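Local coordinates for major capsid protein (Norovirus Hu/GI.7/TCH-060/USA/2003, PDB 4P25) that forms the norovirus capsid and, through its protruding P domain, binds histo-blood group antigens such as the Lewis Y glycan, at residues E241-H246 with S289-R294; F266-P271 with Y296-V301. All coordinates share one frame; numbering follows the deposited sequence.

Interaction 1. Residues E241-H246 with S289-R294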
# COMPACT_ATOMS: atom_id res chain seq x y z
N GLU A 241 0.28 -28.12 -12.80
CA GLU A 241 1.28 -28.19 -11.75
C GLU A 241 2.06 -26.89 -11.61
O GLU A 241 2.72 -26.65 -10.60
CB GLU A 241 2.22 -29.37 -12.00
CG GLU A 241 1.51 -30.71 -11.85
CD GLU A 241 2.37 -31.88 -12.26
OE1 GLU A 241 3.21 -31.72 -13.16
OE2 GLU A 241 2.19 -32.98 -11.68
N ALA A 242 1.99 -26.05 -12.64
CA ALA A 242 2.61 -24.73 -12.61
C ALA A 242 1.99 -23.85 -13.68
O ALA A 242 1.49 -24.36 -14.70
CB ALA A 242 4.12 -24.83 -12.81
N ALA A 243 2.01 -22.54 -13.46
CA ALA A 243 1.53 -21.60 -14.46
C ALA A 243 2.72 -20.95 -15.15
O ALA A 243 3.57 -20.33 -14.50
CB ALA A 243 0.65 -20.54 -13.81
N LEU A 244 2.78 -21.11 -16.47
CA LEU A 244 3.83 -20.48 -17.26
C LEU A 244 3.46 -19.03 -17.50
O LEU A 244 2.39 -18.73 -18.02
CB LEU A 244 4.01 -21.21 -18.59
CG LEU A 244 5.05 -20.62 -19.55
CD1 LEU A 244 6.46 -20.76 -18.99
CD2 LEU A 244 4.94 -21.25 -20.93
N LEU A 245 4.35 -18.12 -17.10
CA LEU A 245 4.13 -16.69 -17.31
C LEU A 245 5.15 -16.16 -18.30
O LEU A 245 6.27 -16.65 -18.38
CB LEU A 245 4.31 -15.92 -16.01
CG LEU A 245 3.57 -16.36 -14.75
CD1 LEU A 245 3.92 -15.41 -13.62
CD2 LEU A 245 2.06 -16.40 -14.99
N HIS A 246 4.74 -15.15 -19.06
CA HIS A 246 5.67 -14.39 -19.87
C HIS A 246 5.83 -13.00 -19.25
O HIS A 246 4.87 -12.43 -18.74
CB HIS A 246 5.14 -14.25 -21.30
CG HIS A 246 5.10 -15.55 -22.06
ND1 HIS A 246 4.31 -15.72 -23.17
CD2 HIS A 246 5.75 -16.71 -21.86
CE1 HIS A 246 4.48 -16.95 -23.64
NE2 HIS A 246 5.34 -17.57 -22.86
N SER A 289 0.38 -17.40 -19.52
CA SER A 289 0.39 -17.98 -20.85
C SER A 289 -0.35 -19.32 -20.92
O SER A 289 -1.25 -19.49 -21.73
CB SER A 289 1.82 -18.13 -21.36
OG SER A 289 1.81 -18.57 -22.71
N SER A 290 0.05 -20.27 -20.07
CA SER A 290 -0.61 -21.57 -20.03
C SER A 290 -0.26 -22.37 -18.78
O SER A 290 0.71 -22.05 -18.08
CB SER A 290 -0.25 -22.40 -21.26
OG SER A 290 1.13 -22.73 -21.25
N TRP A 291 -1.05 -23.40 -18.50
CA TRP A 291 -0.73 -24.35 -17.45
C TRP A 291 0.27 -25.36 -17.99
O TRP A 291 0.13 -25.87 -19.10
CB TRP A 291 -1.99 -25.06 -16.96
CG TRP A 291 -2.93 -24.16 -16.22
CD1 TRP A 291 -4.09 -23.62 -16.69
CD2 TRP A 291 -2.79 -23.70 -14.88
NE1 TRP A 291 -4.68 -22.85 -15.72
CE2 TRP A 291 -3.90 -22.88 -14.60
CE3 TRP A 291 -1.83 -23.89 -13.88
CZ2 TRP A 291 -4.08 -22.26 -13.36
CZ3 TRP A 291 -2.01 -23.27 -12.65
CH2 TRP A 291 -3.13 -22.47 -12.41
N VAL A 292 1.31 -25.64 -17.20
CA VAL A 292 2.33 -26.59 -17.62
C VAL A 292 2.63 -27.59 -16.52
O VAL A 292 2.24 -27.40 -15.36
CB VAL A 292 3.64 -25.88 -18.03
CG1 VAL A 292 3.40 -24.92 -19.18
CG2 VAL A 292 4.26 -25.16 -16.84
N SER A 293 3.33 -28.66 -16.87
CA SER A 293 3.69 -29.67 -15.89
C SER A 293 4.81 -29.18 -14.99
O SER A 293 5.48 -28.19 -15.28
CB SER A 293 4.09 -30.97 -16.57
OG SER A 293 5.34 -30.82 -17.22
N ARG A 294 5.01 -29.90 -13.89
CA ARG A 294 5.98 -29.55 -12.87
C ARG A 294 7.39 -29.41 -13.43
O ARG A 294 8.16 -28.55 -12.98
CB ARG A 294 5.94 -30.58 -11.74
CG ARG A 294 6.98 -30.35 -10.67
CD ARG A 294 6.44 -30.67 -9.27
NE ARG A 294 7.23 -29.97 -8.25
CZ ARG A 294 7.53 -30.45 -7.04
NH1 ARG A 294 7.12 -31.65 -6.67
NH2 ARG A 294 8.28 -29.72 -6.23
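The imidazole of His246 carries Ser289 CB over one face, a CH-pi contact in which CB lies 3.8 Å from the ring centroid and only 15° off its normal. The indole of Trp291 meets Ala242 O and Ala243 CB obliquely, with CZ3 4.0 Å from Ala243 CB. Both rings belong to an antiparallel beta pairing of strands 242-248 and 285-292, offset by a classic beta bulge in which Ser289 and Ser290 both face Leu244. The bulge shows in how Leu244 O is used: it takes a good bond from Ser289 N at 2.8 Å, while Ser290 N gives it a weak, long one. Leu244 N returns to Ser290 O, and the next hydrogen-bonded pair, Ala242 with Val292, includes an almost straight bond from Val292 N to Ala242 O.

Side chains alternate across the sheet. Ala243 and Trp291, a non-hydrogen-bonded pair, share one face; there Leu8 touches both and Phe288 sets its ring edge-to-face with the indole. Ala242, Leu244, Ser290 and Val292 occupy the other face, where the two branches of Val292 divide the work: CG1 touches Leu244 CB at 3.8 Å and CG2 touches Ala242 CB.

Just outside the strands, at the Ala242 end, a weak backbone bond from Glu241 N to Val292 O is joined by a side-chain one. Glu241, with CG anti to its carbonyl carbon (chi1 -67°) and the chain extended beyond, crosses Arg294 at about a right angle. It engages the backbone rather than the guanidinium: Arg294 N donates to Glu241 OE1 at 2.7 Å, reaching the anti side of the carboxylate from 26° out of its plane.

Interaction 2. Residues F266-P271 with Y296-V301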
# COMPACT_ATOMS: atom_id res chain seq x y z
N PHE A 266 4.90 -19.06 -5.39
CA PHE A 266 6.20 -18.44 -5.62
C PHE A 266 6.54 -18.58 -7.09
O PHE A 266 5.88 -19.32 -7.82
CB PHE A 266 7.30 -19.05 -4.73
CG PHE A 266 7.53 -20.52 -4.96
CD1 PHE A 266 6.79 -21.46 -4.26
CD2 PHE A 266 8.49 -20.95 -5.85
CE1 PHE A 266 7.00 -22.81 -4.46
CE2 PHE A 266 8.71 -22.31 -6.06
CZ PHE A 266 7.96 -23.24 -5.36
N ILE A 267 7.56 -17.85 -7.53
CA ILE A 267 7.91 -17.77 -8.95
C ILE A 267 9.36 -18.18 -9.15
O ILE A 267 10.22 -17.84 -8.34
CB ILE A 267 7.67 -16.33 -9.47
CG1 ILE A 267 6.18 -15.98 -9.39
CG2 ILE A 267 8.20 -16.17 -10.89
CD1 ILE A 267 5.87 -14.53 -9.65
N THR A 268 9.62 -18.93 -10.22
CA THR A 268 10.99 -19.31 -10.56
C THR A 268 11.32 -18.95 -12.00
O THR A 268 10.44 -18.66 -12.81
CB THR A 268 11.23 -20.82 -10.40
OG1 THR A 268 10.47 -21.53 -11.38
CG2 THR A 268 10.86 -21.29 -9.00
N CYS A 269 12.61 -18.99 -12.30
CA CYS A 269 13.11 -18.86 -13.66
C CYS A 269 14.34 -19.74 -13.75
O CYS A 269 14.79 -20.28 -12.74
CB CYS A 269 13.51 -17.41 -13.96
SG CYS A 269 14.98 -16.83 -13.05
N VAL A 270 14.87 -19.90 -14.95
CA VAL A 270 16.20 -20.47 -15.10
C VAL A 270 17.13 -19.32 -15.44
O VAL A 270 17.10 -18.79 -16.55
CB VAL A 270 16.26 -21.56 -16.20
CG1 VAL A 270 17.70 -22.00 -16.42
CG2 VAL A 270 15.40 -22.75 -15.83
N PRO A 271 17.94 -18.89 -14.47
CA PRO A 271 18.79 -17.73 -14.75
C PRO A 271 20.02 -18.11 -15.58
O PRO A 271 20.66 -19.13 -15.28
CB PRO A 271 19.21 -17.26 -13.36
CG PRO A 271 19.16 -18.50 -12.51
CD PRO A 271 18.04 -19.34 -13.07
N TYR A 296 8.26 -28.81 -16.69
CA TYR A 296 8.35 -27.99 -17.88
C TYR A 296 9.65 -27.19 -17.84
O TYR A 296 9.90 -26.47 -16.88
CB TYR A 296 7.16 -27.05 -17.95
CG TYR A 296 7.06 -26.26 -19.23
CD1 TYR A 296 7.72 -25.05 -19.38
CD2 TYR A 296 6.30 -26.73 -20.29
CE1 TYR A 296 7.63 -24.33 -20.56
CE2 TYR A 296 6.20 -26.02 -21.47
CZ TYR A 296 6.86 -24.82 -21.60
OH TYR A 296 6.76 -24.11 -22.77
N GLN A 297 10.46 -27.31 -18.88
CA GLN A 297 11.77 -26.68 -18.88
C GLN A 297 11.72 -25.27 -19.47
O GLN A 297 11.33 -25.07 -20.62
CB GLN A 297 12.76 -27.54 -19.67
CG GLN A 297 14.21 -27.09 -19.53
CD GLN A 297 15.15 -27.86 -20.44
OE1 GLN A 297 14.76 -28.86 -21.05
NE2 GLN A 297 16.38 -27.39 -20.53
N LEU A 298 12.12 -24.29 -18.66
CA LEU A 298 12.12 -22.89 -19.07
C LEU A 298 13.33 -22.50 -19.92
O LEU A 298 14.43 -23.02 -19.74
CB LEU A 298 12.10 -21.98 -17.84
CG LEU A 298 10.87 -22.08 -16.94
CD1 LEU A 298 11.08 -21.29 -15.66
CD2 LEU A 298 9.65 -21.56 -17.68
N LYS A 299 13.09 -21.59 -20.84
CA LYS A 299 14.15 -20.91 -21.56
C LYS A 299 14.87 -19.99 -20.57
O LYS A 299 14.22 -19.22 -19.86
CB LYS A 299 13.55 -20.09 -22.71
CG LYS A 299 14.54 -19.26 -23.49
CD LYS A 299 13.91 -18.72 -24.76
CE LYS A 299 14.92 -17.91 -25.55
NZ LYS A 299 14.40 -17.50 -26.89
N PRO A 300 16.21 -20.08 -20.51
CA PRO A 300 16.95 -19.26 -19.55
C PRO A 300 16.78 -17.76 -19.79
O PRO A 300 16.55 -17.32 -20.92
CB PRO A 300 18.40 -19.67 -19.79
CG PRO A 300 18.31 -21.06 -20.31
CD PRO A 300 17.08 -21.06 -21.18
N VAL A 301 16.89 -16.99 -18.71
CA VAL A 301 16.64 -15.56 -18.78
C VAL A 301 17.83 -14.73 -18.28
O VAL A 301 18.55 -15.13 -17.38
CB VAL A 301 15.36 -15.19 -17.98
CG1 VAL A 301 15.58 -15.35 -16.48
CG2 VAL A 301 14.91 -13.79 -18.32
O HOH W 1 13.55 -18.60 -17.22
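A single backbone bridge, Pro271 with Val301, joins the two segments, whose touching parts run 54° apart, with Val301 N donating to Val270 O at 2.8 Å. The same oxygen also receives a CA-H...O contact from Pro300 CA, at 3.0 Å, and is thus approached by two successive residues of the tail. Next to this direct bond, a water spans the backbones: it accepts from Val270 N and donates to Lys299 O at 2.8 Å. Both polar backbone atoms of Val270 are therefore used, one directly and the other through the water.

Val270 also supplies the main apolar surface, its CB pointing toward the tail. Its two methyls part there. CG1, set anti to the backbone N (chi1 174°), lies beside the ring of Pro300, 4.0 Å from its CG, the two side chains pointing the same way; CG2 reaches Leu298 CB at 3.9 Å. Leu298 turns its CD1 toward the strand backbone, 3.7 Å from Cys269 CA and close to Thr268 O. Farther along the tail, Val301 CG1 packs on Cys269 SG at 3.8 Å, a sulfur-methyl contact.

The arrangement is that of a C-terminal tail laid against the end of a sheet strand. Strand 266-269 lies between strands 201-208 and 255-262, where backbone hydrogen bonds link Cys269 with Ala201 and Thr268 with Lys260, while Thr268 OG1 bonds Glu200. The tail reaches the same sheet through Leu298, which packs on Lys260 of strand 255-262.

Interaction 1 is regular sheet pairing, whereas interaction 2 joins a strand end to an irregular tail; both are partly buried and reach the same antiparallel sheet. Their chemistry follows: 241-246 with 289-294 relies on repeated backbone bonds and buries 553 Å², whereas 266-271 with 296-301 has one direct bond, a water bridge and methyl packing over 316 Å². In interaction 1 Ala242, Ala243 and Leu244 are buried while Glu241, Ser293 and Arg294 lie exposed at one end; in interaction 2 Cys269, Leu298 and Val301 are buried, Lys299 and Pro300 exposed. The centres lie about 11 Å apart. They meet at Leu244, whose CD1 is 3.5 Å from Leu298 CD2, and whose CD2 packs near Tyr296 OH.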